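PDB 1H1O: cytochrome c-552 from Thiobacillus ferrooxidans, which carries electrons in the periplasm as a diheme, high-potential cytochrome c of the c4 type. Local coordinates for residues Y42-L47 and A74-L79; A105-G110 and E121-D126; Q139-I144 and D175-L180. One frame throughout, in Å; residues are numbered along the deposited sequence.

Contact 1: residues Y42-L47 and A74-L79; sequences YMEAQL and AKITAL. With HEM (protoporphyrin IX containing Fe), chain D.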
loop_
_atom_site.group_PDB
_atom_site.type_symbol
_atom_site.label_atom_id
_atom_site.label_comp_id
_atom_site.label_asym_id
_atom_site.label_seq_id
_atom_site.Cartn_x
_atom_site.Cartn_y
_atom_site.Cartn_z
ATOM N N TYR A 42 -5.430 3.104 8.957
ATOM C CA TYR A 42 -5.238 3.123 7.520
ATOM C C TYR A 42 -6.240 2.191 6.831
ATOM O O TYR A 42 -6.959 2.603 5.908
ATOM C CB TYR A 42 -3.825 2.696 7.140
ATOM C CG TYR A 42 -3.652 2.714 5.643
ATOM C CD1 TYR A 42 -3.493 3.918 4.965
ATOM C CD2 TYR A 42 -3.693 1.536 4.898
ATOM C CE1 TYR A 42 -3.378 3.954 3.594
ATOM C CE2 TYR A 42 -3.571 1.560 3.516
ATOM C CZ TYR A 42 -3.412 2.776 2.871
ATOM O OH TYR A 42 -3.247 2.840 1.510
ATOM N N MET A 43 -6.267 0.939 7.284
ATOM C CA MET A 43 -7.168 -0.070 6.730
ATOM C C MET A 43 -8.559 0.513 6.722
ATOM O O MET A 43 -9.269 0.496 5.712
ATOM C CB MET A 43 -7.178 -1.322 7.611
ATOM C CG MET A 43 -5.881 -2.087 7.668
ATOM S SD MET A 43 -5.469 -2.787 6.063
ATOM C CE MET A 43 -6.373 -4.403 6.146
ATOM N N GLU A 44 -8.936 1.038 7.878
ATOM C CA GLU A 44 -10.246 1.616 8.080
ATOM C C GLU A 44 -10.506 2.723 7.081
ATOM O O GLU A 44 -11.573 2.771 6.468
ATOM C CB GLU A 44 -10.337 2.162 9.495
ATOM C CG GLU A 44 -11.701 2.079 10.126
ATOM C CD GLU A 44 -11.691 2.632 11.534
ATOM O OE1 GLU A 44 -11.740 3.873 11.675
ATOM O OE2 GLU A 44 -11.610 1.831 12.496
ATOM N N ALA A 45 -9.533 3.622 6.921
ATOM C CA ALA A 45 -9.697 4.730 5.983
ATOM C C ALA A 45 -9.915 4.200 4.569
ATOM O O ALA A 45 -10.815 4.657 3.868
ATOM C CB ALA A 45 -8.478 5.637 6.015
ATOM N N GLN A 46 -9.102 3.232 4.153
ATOM C CA GLN A 46 -9.246 2.682 2.811
ATOM C C GLN A 46 -10.610 2.047 2.602
ATOM O O GLN A 46 -11.317 2.381 1.658
ATOM C CB GLN A 46 -8.148 1.664 2.520
ATOM C CG GLN A 46 -6.764 2.264 2.550
ATOM C CD GLN A 46 -6.729 3.682 2.006
ATOM O OE1 GLN A 46 -6.359 4.622 2.720
ATOM N NE2 GLN A 46 -7.122 3.847 0.746
ATOM N N LEU A 47 -10.993 1.144 3.492
ATOM C CA LEU A 47 -12.290 0.493 3.369
ATOM C C LEU A 47 -13.436 1.492 3.288
ATOM O O LEU A 47 -14.381 1.290 2.525
ATOM C CB LEU A 47 -12.511 -0.469 4.527
ATOM C CG LEU A 47 -11.673 -1.742 4.399
ATOM C CD1 LEU A 47 -11.770 -2.526 5.700
ATOM C CD2 LEU A 47 -12.145 -2.572 3.189
ATOM N N ALA A 74 -19.049 -1.107 11.628
ATOM C CA ALA A 74 -18.626 -2.168 12.529
ATOM C C ALA A 74 -17.689 -3.184 11.891
ATOM O O ALA A 74 -16.677 -3.562 12.486
ATOM C CB ALA A 74 -19.839 -2.877 13.099
ATOM N N LYS A 75 -18.030 -3.644 10.690
ATOM C CA LYS A 75 -17.191 -4.620 10.004
ATOM C C LYS A 75 -15.898 -3.980 9.554
ATOM O O LYS A 75 -14.823 -4.563 9.707
ATOM C CB LYS A 75 -17.918 -5.218 8.797
ATOM C CG LYS A 75 -18.270 -6.694 8.957
ATOM C CD LYS A 75 -19.402 -6.919 9.969
ATOM C CE LYS A 75 -18.972 -6.713 11.423
ATOM N NZ LYS A 75 -20.153 -6.732 12.337
ATOM N N ILE A 76 -16.000 -2.781 8.991
ATOM C CA ILE A 76 -14.804 -2.084 8.545
ATOM C C ILE A 76 -13.813 -2.102 9.690
ATOM O O ILE A 76 -12.680 -2.540 9.535
ATOM C CB ILE A 76 -15.121 -0.637 8.141
ATOM C CG1 ILE A 76 -15.847 -0.649 6.794
ATOM C CG2 ILE A 76 -13.839 0.187 8.063
ATOM C CD1 ILE A 76 -16.232 0.716 6.282
ATOM N N THR A 77 -14.257 -1.660 10.857
ATOM C CA THR A 77 -13.392 -1.638 12.028
ATOM C C THR A 77 -12.945 -3.037 12.439
ATOM O O THR A 77 -11.788 -3.258 12.804
ATOM C CB THR A 77 -14.108 -0.986 13.215
ATOM O OG1 THR A 77 -14.468 0.358 12.865
ATOM C CG2 THR A 77 -13.200 -0.980 14.453
ATOM N N ALA A 78 -13.872 -3.985 12.384
ATOM C CA ALA A 78 -13.558 -5.355 12.761
ATOM C C ALA A 78 -12.449 -5.892 11.868
ATOM O O ALA A 78 -11.463 -6.461 12.338
ATOM C CB ALA A 78 -14.806 -6.228 12.638
ATOM N N LEU A 79 -12.628 -5.704 10.570
ATOM C CA LEU A 79 -11.658 -6.164 9.591
ATOM C C LEU A 79 -10.332 -5.447 9.761
ATOM O O LEU A 79 -9.271 -6.080 9.806
ATOM C CB LEU A 79 -12.201 -5.929 8.185
ATOM C CG LEU A 79 -13.437 -6.768 7.858
ATOM C CD1 LEU A 79 -13.995 -6.375 6.506
ATOM C CD2 LEU A 79 -13.045 -8.239 7.884
HETATM C CHA HEM D . -7.057 -3.297 -1.635
HETATM C CHB HEM D . -9.525 -4.599 2.271
HETATM C CHC HEM D . -11.636 -8.102 -0.279
HETATM C CHD HEM D . -9.111 -6.894 -4.121
HETATM C C1A HEM D . -7.541 -3.330 -0.326
HETATM C C2A HEM D . -7.179 -2.409 0.732
HETATM C C3A HEM D . -7.876 -2.782 1.842
HETATM C C4A HEM D . -8.661 -3.931 1.439
HETATM C CMA HEM D . -7.893 -2.176 3.223
HETATM C CAA HEM D . -6.210 -1.259 0.591
HETATM C CBA HEM D . -4.777 -1.628 1.034
HETATM C CGA HEM D . -3.821 -0.594 0.894
HETATM O O1A HEM D . -2.603 -0.946 1.086
HETATM O O2A HEM D . -4.102 0.585 0.597
HETATM C C1B HEM D . -10.316 -5.671 1.905
HETATM C C2B HEM D . -11.243 -6.307 2.810
HETATM C C3B HEM D . -11.866 -7.282 2.088
HETATM C C4B HEM D . -11.281 -7.249 0.758
HETATM C CMB HEM D . -11.435 -5.887 4.255
HETATM C CAB HEM D . -12.958 -8.234 2.506
HETATM C CBB HEM D . -14.283 -7.552 2.944
HETATM C C1C HEM D . -11.130 -8.095 -1.543
HETATM C C2C HEM D . -11.531 -8.995 -2.596
HETATM C C3C HEM D . -10.807 -8.627 -3.683
HETATM C C4C HEM D . -9.982 -7.542 -3.288
HETATM C CMC HEM D . -12.563 -10.075 -2.414
HETATM C CAC HEM D . -10.818 -9.201 -5.110
HETATM C CBC HEM D . -12.226 -9.187 -5.777
HETATM C C1D HEM D . -8.317 -5.807 -3.787
HETATM C C2D HEM D . -7.443 -5.138 -4.730
HETATM C C3D HEM D . -6.896 -4.121 -4.038
HETATM C C4D HEM D . -7.404 -4.188 -2.668
HETATM C CMD HEM D . -7.274 -5.547 -6.174
HETATM C CAD HEM D . -5.963 -3.057 -4.506
HETATM C CBD HEM D . -6.924 -2.043 -5.320
HETATM C CGD HEM D . -6.480 -0.722 -5.468
HETATM O O1D HEM D . -5.399 -0.513 -6.051
HETATM O O2D HEM D . -7.168 0.259 -5.065
HETATM N NA HEM D . -8.439 -4.247 0.116
HETATM N NB HEM D . -10.341 -6.251 0.651
HETATM N NC HEM D . -10.169 -7.207 -1.989
HETATM N ND HEM D . -8.276 -5.222 -2.548
HETATM FE FE HEM D . -9.284 -5.756 -0.947
#

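Contact 2: residues A105-G110 and E121-D126; sequences AIFNQG and ECHGSD. With HEM (protoporphyrin IX containing Fe), chain C.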
loop_
_atom_site.group_PDB
_atom_site.type_symbol
_atom_site.label_atom_id
_atom_site.label_comp_id
_atom_site.label_asym_id
_atom_site.label_seq_id
_atom_site.Cartn_x
_atom_site.Cartn_y
_atom_site.Cartn_z
ATOM N N ALA A 105 17.826 4.567 -0.856
ATOM C CA ALA A 105 18.317 5.939 -0.802
ATOM C C ALA A 105 17.139 6.887 -0.985
ATOM O O ALA A 105 17.023 7.892 -0.287
ATOM C CB ALA A 105 19.352 6.163 -1.886
ATOM N N ILE A 106 16.253 6.547 -1.916
ATOM C CA ILE A 106 15.080 7.365 -2.179
ATOM C C ILE A 106 14.166 7.403 -0.976
ATOM O O ILE A 106 13.741 8.464 -0.523
ATOM C CB ILE A 106 14.280 6.819 -3.369
ATOM C CG1 ILE A 106 15.070 7.030 -4.667
ATOM C CG2 ILE A 106 12.926 7.501 -3.447
ATOM C CD1 ILE A 106 14.538 6.222 -5.877
ATOM N N PHE A 107 13.861 6.233 -0.443
ATOM C CA PHE A 107 12.951 6.174 0.693
ATOM C C PHE A 107 13.451 6.967 1.889
ATOM O O PHE A 107 12.672 7.738 2.507
ATOM C CB PHE A 107 12.731 4.719 1.125
ATOM C CG PHE A 107 11.701 4.567 2.195
ATOM C CD1 PHE A 107 10.366 4.521 1.872
ATOM C CD2 PHE A 107 12.074 4.551 3.531
ATOM C CE1 PHE A 107 9.392 4.469 2.865
ATOM C CE2 PHE A 107 11.128 4.499 4.543
ATOM C CZ PHE A 107 9.777 4.461 4.210
ATOM N N ASN A 108 14.723 6.779 2.230
ATOM C CA ASN A 108 15.305 7.436 3.395
ATOM C C ASN A 108 15.821 8.847 3.164
ATOM O O ASN A 108 15.695 9.705 4.041
ATOM C CB ASN A 108 16.461 6.605 3.968
ATOM C CG ASN A 108 16.034 5.216 4.399
ATOM O OD1 ASN A 108 14.947 5.021 4.927
ATOM N ND2 ASN A 108 16.907 4.243 4.188
ATOM N N GLN A 109 16.398 9.095 1.991
ATOM C CA GLN A 109 16.974 10.403 1.711
ATOM C C GLN A 109 16.209 11.252 0.711
ATOM O O GLN A 109 16.379 12.466 0.671
ATOM C CB GLN A 109 18.409 10.226 1.220
ATOM C CG GLN A 109 19.263 9.354 2.126
ATOM C CD GLN A 109 20.730 9.344 1.723
ATOM O OE1 GLN A 109 21.457 10.327 1.933
ATOM N NE2 GLN A 109 21.174 8.233 1.134
ATOM N N GLY A 110 15.362 10.618 -0.086
ATOM C CA GLY A 110 14.624 11.354 -1.089
ATOM C C GLY A 110 15.649 11.795 -2.107
ATOM O O GLY A 110 16.788 11.338 -2.062
ATOM N N GLU A 121 9.953 10.161 6.277
ATOM C CA GLU A 121 9.404 11.176 7.161
ATOM C C GLU A 121 7.960 10.870 7.495
ATOM O O GLU A 121 7.454 11.262 8.537
ATOM C CB GLU A 121 9.503 12.551 6.519
ATOM C CG GLU A 121 10.922 12.918 6.171
ATOM C CD GLU A 121 11.075 14.393 5.856
ATOM O OE1 GLU A 121 12.103 14.737 5.252
ATOM O OE2 GLU A 121 10.178 15.193 6.217
ATOM N N CYS A 122 7.273 10.169 6.609
ATOM C CA CYS A 122 5.896 9.837 6.913
ATOM C C CYS A 122 5.657 8.359 7.077
ATOM O O CYS A 122 4.855 7.958 7.909
ATOM C CB CYS A 122 4.985 10.390 5.850
ATOM S SG CYS A 122 4.998 12.190 5.865
ATOM N N HIS A 123 6.366 7.560 6.291
ATOM C CA HIS A 123 6.226 6.110 6.320
ATOM C C HIS A 123 7.142 5.437 7.323
ATOM O O HIS A 123 7.222 4.206 7.381
ATOM C CB HIS A 123 6.471 5.553 4.918
ATOM C CG HIS A 123 5.349 5.845 3.975
ATOM N ND1 HIS A 123 4.133 5.200 4.054
ATOM C CD2 HIS A 123 5.213 6.793 3.019
ATOM C CE1 HIS A 123 3.294 5.744 3.194
ATOM N NE2 HIS A 123 3.925 6.711 2.555
ATOM N N GLY A 124 7.842 6.260 8.096
ATOM C CA GLY A 124 8.729 5.754 9.112
ATOM C C GLY A 124 10.094 5.353 8.623
ATOM O O GLY A 124 10.306 5.113 7.434
ATOM N N SER A 125 11.012 5.271 9.578
ATOM C CA SER A 125 12.398 4.909 9.336
ATOM C C SER A 125 12.625 3.774 8.352
ATOM O O SER A 125 13.614 3.775 7.623
ATOM C CB SER A 125 13.061 4.549 10.660
ATOM O OG SER A 125 14.123 3.645 10.430
ATOM N N ASP A 126 11.734 2.790 8.345
ATOM C CA ASP A 126 11.885 1.657 7.439
ATOM C C ASP A 126 10.552 1.202 6.836
ATOM O O ASP A 126 10.283 0.008 6.721
ATOM C CB ASP A 126 12.560 0.487 8.170
ATOM C CG ASP A 126 12.995 -0.635 7.221
ATOM O OD1 ASP A 126 12.114 -1.348 6.681
ATOM O OD2 ASP A 126 14.222 -0.803 7.014
HETATM C CHA HEM C . 0.459 6.074 0.904
HETATM C CHB HEM C . 4.676 5.697 -1.333
HETATM C CHC HEM C . 6.087 9.781 0.802
HETATM C CHD HEM C . 1.911 10.105 3.053
HETATM C C1A HEM C . 1.491 5.599 0.094
HETATM C C2A HEM C . 1.423 4.409 -0.726
HETATM C C3A HEM C . 2.609 4.283 -1.358
HETATM C C4A HEM C . 3.402 5.428 -0.915
HETATM C CMA HEM C . 3.075 3.233 -2.324
HETATM C CAA HEM C . 0.231 3.523 -0.828
HETATM C CBA HEM C . 0.162 2.471 0.269
HETATM C CGA HEM C . -0.834 1.522 0.092
HETATM O O1A HEM C . -0.796 0.550 0.902
HETATM O O2A HEM C . -1.720 1.599 -0.766
HETATM C C1B HEM C . 5.418 6.793 -0.935
HETATM C C2B HEM C . 6.741 7.065 -1.432
HETATM C C3B HEM C . 7.115 8.234 -0.850
HETATM C C4B HEM C . 6.052 8.640 0.020
HETATM C CMB HEM C . 7.465 6.184 -2.426
HETATM C CAB HEM C . 8.355 9.039 -1.022
HETATM C CBB HEM C . 8.692 9.365 -2.511
HETATM C C1C HEM C . 5.095 10.221 1.610
HETATM C C2C HEM C . 5.150 11.422 2.407
HETATM C C3C HEM C . 3.942 11.496 3.017
HETATM C C4C HEM C . 3.191 10.362 2.623
HETATM C CMC HEM C . 6.356 12.341 2.455
HETATM C CAC HEM C . 3.372 12.571 3.970
HETATM C CBC HEM C . 3.483 14.023 3.405
HETATM C C1D HEM C . 1.132 9.029 2.674
HETATM C C2D HEM C . -0.231 8.812 3.141
HETATM C C3D HEM C . -0.635 7.697 2.534
HETATM C C4D HEM C . 0.488 7.213 1.697
HETATM C CMD HEM C . -0.957 9.717 4.092
HETATM C CAD HEM C . -1.970 6.998 2.617
HETATM C CBD HEM C . -3.027 7.760 1.698
HETATM C CGD HEM C . -4.369 7.419 1.989
HETATM O O1D HEM C . -4.916 7.814 3.080
HETATM O O2D HEM C . -5.042 6.731 1.177
HETATM N NA HEM C . 2.690 6.208 -0.026
HETATM N NB HEM C . 4.998 7.767 -0.045
HETATM N NC HEM C . 3.880 9.575 1.761
HETATM N ND HEM C . 1.547 8.041 1.798
HETATM FE FE HEM C . 3.294 7.899 0.892
#

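Contact 3: residues Q139-I144 and D175-L180; sequences QRYGYI and DVAAYL. With HEM (protoporphyrin IX containing Fe), chain D.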
loop_
_atom_site.group_PDB
_atom_site.type_symbol
_atom_site.label_atom_id
_atom_site.label_comp_id
_atom_site.label_asym_id
_atom_site.label_seq_id
_atom_site.Cartn_x
_atom_site.Cartn_y
_atom_site.Cartn_z
ATOM N N GLN A 139 5.171 -4.711 1.531
ATOM C CA GLN A 139 4.091 -4.618 0.569
ATOM C C GLN A 139 4.583 -5.196 -0.756
ATOM O O GLN A 139 5.791 -5.238 -1.017
ATOM C CB GLN A 139 3.665 -3.165 0.388
ATOM C CG GLN A 139 2.402 -2.986 -0.447
ATOM C CD GLN A 139 1.307 -3.952 -0.026
ATOM O OE1 GLN A 139 1.286 -5.111 -0.454
ATOM N NE2 GLN A 139 0.405 -3.488 0.830
ATOM N N ARG A 140 3.649 -5.661 -1.577
ATOM C CA ARG A 140 3.993 -6.244 -2.874
ATOM C C ARG A 140 4.589 -5.193 -3.797
ATOM O O ARG A 140 4.184 -4.029 -3.800
ATOM C CB ARG A 140 2.758 -6.875 -3.526
ATOM C CG ARG A 140 2.007 -7.830 -2.610
ATOM C CD ARG A 140 1.319 -8.937 -3.390
ATOM N NE ARG A 140 2.260 -9.575 -4.314
ATOM C CZ ARG A 140 1.968 -10.628 -5.072
ATOM N NH1 ARG A 140 0.753 -11.169 -5.014
ATOM N NH2 ARG A 140 2.886 -11.133 -5.889
ATOM N N TYR A 141 5.557 -5.634 -4.581
ATOM C CA TYR A 141 6.280 -4.794 -5.518
ATOM C C TYR A 141 5.371 -4.107 -6.545
ATOM O O TYR A 141 5.370 -2.873 -6.687
ATOM C CB TYR A 141 7.306 -5.678 -6.207
ATOM C CG TYR A 141 8.071 -5.039 -7.317
ATOM C CD1 TYR A 141 9.058 -4.092 -7.056
ATOM C CD2 TYR A 141 7.838 -5.410 -8.630
ATOM C CE1 TYR A 141 9.800 -3.529 -8.092
ATOM C CE2 TYR A 141 8.570 -4.858 -9.671
ATOM C CZ TYR A 141 9.546 -3.920 -9.397
ATOM O OH TYR A 141 10.250 -3.375 -10.439
ATOM N N GLY A 142 4.598 -4.917 -7.265
ATOM C CA GLY A 142 3.710 -4.374 -8.264
ATOM C C GLY A 142 2.696 -3.466 -7.609
ATOM O O GLY A 142 2.366 -2.418 -8.153
ATOM N N TYR A 143 2.211 -3.844 -6.433
ATOM C CA TYR A 143 1.218 -3.023 -5.776
ATOM C C TYR A 143 1.733 -1.625 -5.494
ATOM O O TYR A 143 1.020 -0.642 -5.711
ATOM C CB TYR A 143 0.757 -3.641 -4.472
ATOM C CG TYR A 143 -0.306 -2.805 -3.818
ATOM C CD1 TYR A 143 -1.617 -2.795 -4.303
ATOM C CD2 TYR A 143 0.007 -1.976 -2.742
ATOM C CE1 TYR A 143 -2.592 -1.969 -3.724
ATOM C CE2 TYR A 143 -0.950 -1.154 -2.160
ATOM C CZ TYR A 143 -2.242 -1.152 -2.648
ATOM O OH TYR A 143 -3.174 -0.344 -2.051
ATOM N N ILE A 144 2.964 -1.532 -5.001
ATOM C CA ILE A 144 3.553 -0.235 -4.701
ATOM C C ILE A 144 3.652 0.602 -5.976
ATOM O O ILE A 144 3.191 1.750 -6.030
ATOM C CB ILE A 144 4.942 -0.414 -4.078
ATOM C CG1 ILE A 144 4.786 -1.055 -2.703
ATOM C CG2 ILE A 144 5.672 0.936 -4.003
ATOM C CD1 ILE A 144 6.070 -1.363 -2.030
ATOM N N ASP A 175 12.386 1.312 -8.007
ATOM C CA ASP A 175 13.397 1.221 -6.973
ATOM C C ASP A 175 12.788 1.264 -5.604
ATOM O O ASP A 175 13.025 0.374 -4.797
ATOM C CB ASP A 175 14.420 2.320 -7.158
ATOM C CG ASP A 175 15.176 2.128 -8.428
ATOM O OD1 ASP A 175 14.964 1.031 -8.977
ATOM O OD2 ASP A 175 15.943 3.014 -8.872
ATOM N N VAL A 176 11.977 2.275 -5.337
ATOM C CA VAL A 176 11.357 2.345 -4.032
ATOM C C VAL A 176 10.524 1.080 -3.804
ATOM O O VAL A 176 10.514 0.541 -2.706
ATOM C CB VAL A 176 10.489 3.600 -3.902
ATOM C CG1 VAL A 176 9.942 3.708 -2.491
ATOM C CG2 VAL A 176 11.332 4.818 -4.214
ATOM N N ALA A 177 9.850 0.591 -4.843
ATOM C CA ALA A 177 9.050 -0.621 -4.705
ATOM C C ALA A 177 9.942 -1.822 -4.380
ATOM O O ALA A 177 9.650 -2.594 -3.462
ATOM C CB ALA A 177 8.248 -0.894 -5.990
ATOM N N ALA A 178 11.020 -1.981 -5.143
ATOM C CA ALA A 178 11.937 -3.086 -4.916
ATOM C C ALA A 178 12.353 -3.031 -3.454
ATOM O O ALA A 178 12.178 -3.994 -2.706
ATOM C CB ALA A 178 13.152 -2.960 -5.820
ATOM N N TYR A 179 12.872 -1.882 -3.032
ATOM C CA TYR A 179 13.303 -1.739 -1.650
ATOM C C TYR A 179 12.208 -2.095 -0.630
ATOM O O TYR A 179 12.376 -2.993 0.191
ATOM C CB TYR A 179 13.819 -0.311 -1.400
ATOM C CG TYR A 179 14.118 -0.031 0.056
ATOM C CD1 TYR A 179 13.355 0.882 0.785
ATOM C CD2 TYR A 179 15.132 -0.717 0.720
ATOM C CE1 TYR A 179 13.590 1.104 2.138
ATOM C CE2 TYR A 179 15.379 -0.506 2.081
ATOM C CZ TYR A 179 14.604 0.404 2.780
ATOM O OH TYR A 179 14.832 0.600 4.122
ATOM N N LEU A 180 11.088 -1.394 -0.685
ATOM C CA LEU A 180 9.993 -1.621 0.248
ATOM C C LEU A 180 9.476 -3.058 0.309
ATOM O O LEU A 180 9.213 -3.585 1.390
ATOM C CB LEU A 180 8.833 -0.671 -0.078
ATOM C CG LEU A 180 8.686 0.674 0.663
ATOM C CD1 LEU A 180 9.910 0.995 1.527
ATOM C CD2 LEU A 180 8.451 1.769 -0.366
HETATM C CHA HEM D . -7.057 -3.297 -1.635
HETATM C CHB HEM D . -9.525 -4.599 2.271
HETATM C CHC HEM D . -11.636 -8.102 -0.279
HETATM C CHD HEM D . -9.111 -6.894 -4.121
HETATM C C1A HEM D . -7.541 -3.330 -0.326
HETATM C C2A HEM D . -7.179 -2.409 0.732
HETATM C C3A HEM D . -7.876 -2.782 1.842
HETATM C C4A HEM D . -8.661 -3.931 1.439
HETATM C CMA HEM D . -7.893 -2.176 3.223
HETATM C CAA HEM D . -6.210 -1.259 0.591
HETATM C CBA HEM D . -4.777 -1.628 1.034
HETATM C CGA HEM D . -3.821 -0.594 0.894
HETATM O O1A HEM D . -2.603 -0.946 1.086
HETATM O O2A HEM D . -4.102 0.585 0.597
HETATM C C1B HEM D . -10.316 -5.671 1.905
HETATM C C2B HEM D . -11.243 -6.307 2.810
HETATM C C3B HEM D . -11.866 -7.282 2.088
HETATM C C4B HEM D . -11.281 -7.249 0.758
HETATM C CMB HEM D . -11.435 -5.887 4.255
HETATM C CAB HEM D . -12.958 -8.234 2.506
HETATM C CBB HEM D . -14.283 -7.552 2.944
HETATM C C1C HEM D . -11.130 -8.095 -1.543
HETATM C C2C HEM D . -11.531 -8.995 -2.596
HETATM C C3C HEM D . -10.807 -8.627 -3.683
HETATM C C4C HEM D . -9.982 -7.542 -3.288
HETATM C CMC HEM D . -12.563 -10.075 -2.414
HETATM C CAC HEM D . -10.818 -9.201 -5.110
HETATM C CBC HEM D . -12.226 -9.187 -5.777
HETATM C C1D HEM D . -8.317 -5.807 -3.787
HETATM C C2D HEM D . -7.443 -5.138 -4.730
HETATM C C3D HEM D . -6.896 -4.121 -4.038
HETATM C C4D HEM D . -7.404 -4.188 -2.668
HETATM C CMD HEM D . -7.274 -5.547 -6.174
HETATM C CAD HEM D . -5.963 -3.057 -4.506
HETATM C CBD HEM D . -6.924 -2.043 -5.320
HETATM C CGD HEM D . -6.480 -0.722 -5.468
HETATM O O1D HEM D . -5.399 -0.513 -6.051
HETATM O O2D HEM D . -7.168 0.259 -5.065
HETATM N NA HEM D . -8.439 -4.247 0.116
HETATM N NB HEM D . -10.341 -6.251 0.651
HETATM N NC HEM D . -10.169 -7.207 -1.989
HETATM N ND HEM D . -8.276 -5.222 -2.548
HETATM FE FE HEM D . -9.284 -5.756 -0.947
#

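Contact 1: residues Y42-L47 and A74-L79
L47 on helix 40-51 meets I76 and L79 on helix 73-85 in the first cytochrome c domain, where the two helices pack over one edge of a heme. Their axes come within 8.7 Å at 142° between N-to-C directions, a roughly antiparallel pair, 38° from exact opposition. The tight part centres on I76 and the heme side. CB of L47 rests 3.8 Å from CG2 of I76, and the chain of E44 crosses I76 at about a right angle, its CG 3.5 Å from the same methyl. L79 closes the pocket toward the porphyrin, with CD1 3.4 Å from the heme methyl CMB.

The solvent side is looser. Beyond CG, the extended chain of E44 runs alongside the exposed T77, and OE2 of E44 ends 3.2 Å from OG1 of T77, but that hydroxyl also has the carbonyl of S73 as a hydrogen-bond partner.

At the heme propionate, Y42 OH donates to heme O2A at 2.6 Å; a CG anti to the backbone N (chi1 180°) swings the ring toward that oxygen, with CG of Q46 over one face. A phenylalanine here would keep the ring but would probably cost O2A this short bond and R156 one of its partners. The two methyls of L47 divide the work: CD1 lies against CB of L79, while CD2 reaches the porphyrin, 3.4 Å from the methine carbon CHB.

Contact 2: residues A105-G110 and E121-D126
The CXXCH heme-binding motif of the second cytochrome c domain, with C119 and C122 the predicted covalent attachments and H123 the axial ligand, meets F107 of helix 100-109 at its histidine and the turn that follows. NE2 of H123 binds the iron at 2.1 Å, and M161 supplies the other axial ligand through its sulfur. The phenyl and imidazole side chains cross at about a right angle. Contact is made by the rim of the phenyl ring: CZ of F107 lies 3.6 Å from CB of H123, near the ring plane.

The same rim faces the backbone of the turn. CE2 of F107 sits 3.1 Å from the carbonyl O of G124, which lies in the plane of the ring. With CG anti to the backbone N (chi1 -174°), the F107 ring extends from its helix toward the H123-G124 link. G124 leaves the helix with positive phi (83°), at backbone angles where a CB would collide with the preceding carbonyl O.

F107 touches H123 itself through CB of the histidine. On the imidazole, ND1 of H123 is hydrogen-bonded to O of P134, which fixes the ring's rotation. This bond would probably give the imidazole some imidazolate character and strengthen its donation to iron.

Contact 3: residues Q139-I144 and D175-L180
A177 supplies the small bump at the centre of this contact, its CB entering the hollow between Y141 and I144 on helix 141-153. The backbones come close here, with CA of Y141 and CA of A177 5.1 Å apart, a spacing that the short alanine side chain permits. On one side of the bump, CD1 of Y141 lies 3.5 Å from CB of A177; on the other, CG2 of I144 lies 3.7 Å from the same methyl.

The branches of I144 split between two partners. Its CG1 is anti to the carbonyl carbon (chi1 -67°), which carries CD1 across L180 at about a right angle, to 3.5 Å from CB of L180, tighter than usual carbon packing. Y141 lies on another flank, its ring edge toward the backbone: N of A178 lies in the ring plane, 3.5 Å from CD1 of Y141. H97 stacks on this tyrosine.

Before the helix, OE1 of Q139 accepts the backbone N of R140 at 2.7 Å, on a lone pair in the carbonyl plane, and also N of R34. OH of Y143 is hydrogen-bonded to O2A of the second domain's heme and also comes within 3.0 Å of O2A of the chain D heme. The arrangement belongs to the cytochrome c fold, whose C-terminal helix, here 170-182, packs on helix 141-153 and on helix 100-109.

From the N terminus, contact 1 comes first, bringing helix 40-51 and helix 73-85 together across 26 intervening residues. The chain then enters the second cytochrome c domain, where contact 2 closes a short loop of ten residues and contact 3 a longer one of thirty. The three follow in series, none enclosing or crossing another. Contacts 2 and 3 touch directly: CG2 of I106 lies 3.2 Å from CG2 of V176, and F107 packs on L180, so the C-terminal helix bridges helix 100-109 and helix 141-153. Contacts 1 and 3 sit on opposite sides of the chain's centre, about 23 Å between centres, yet Y42 and Y143 both come to propionate oxygen O2A of the chain D heme, Y143 by an undecided approach, which places this propionate between the domains.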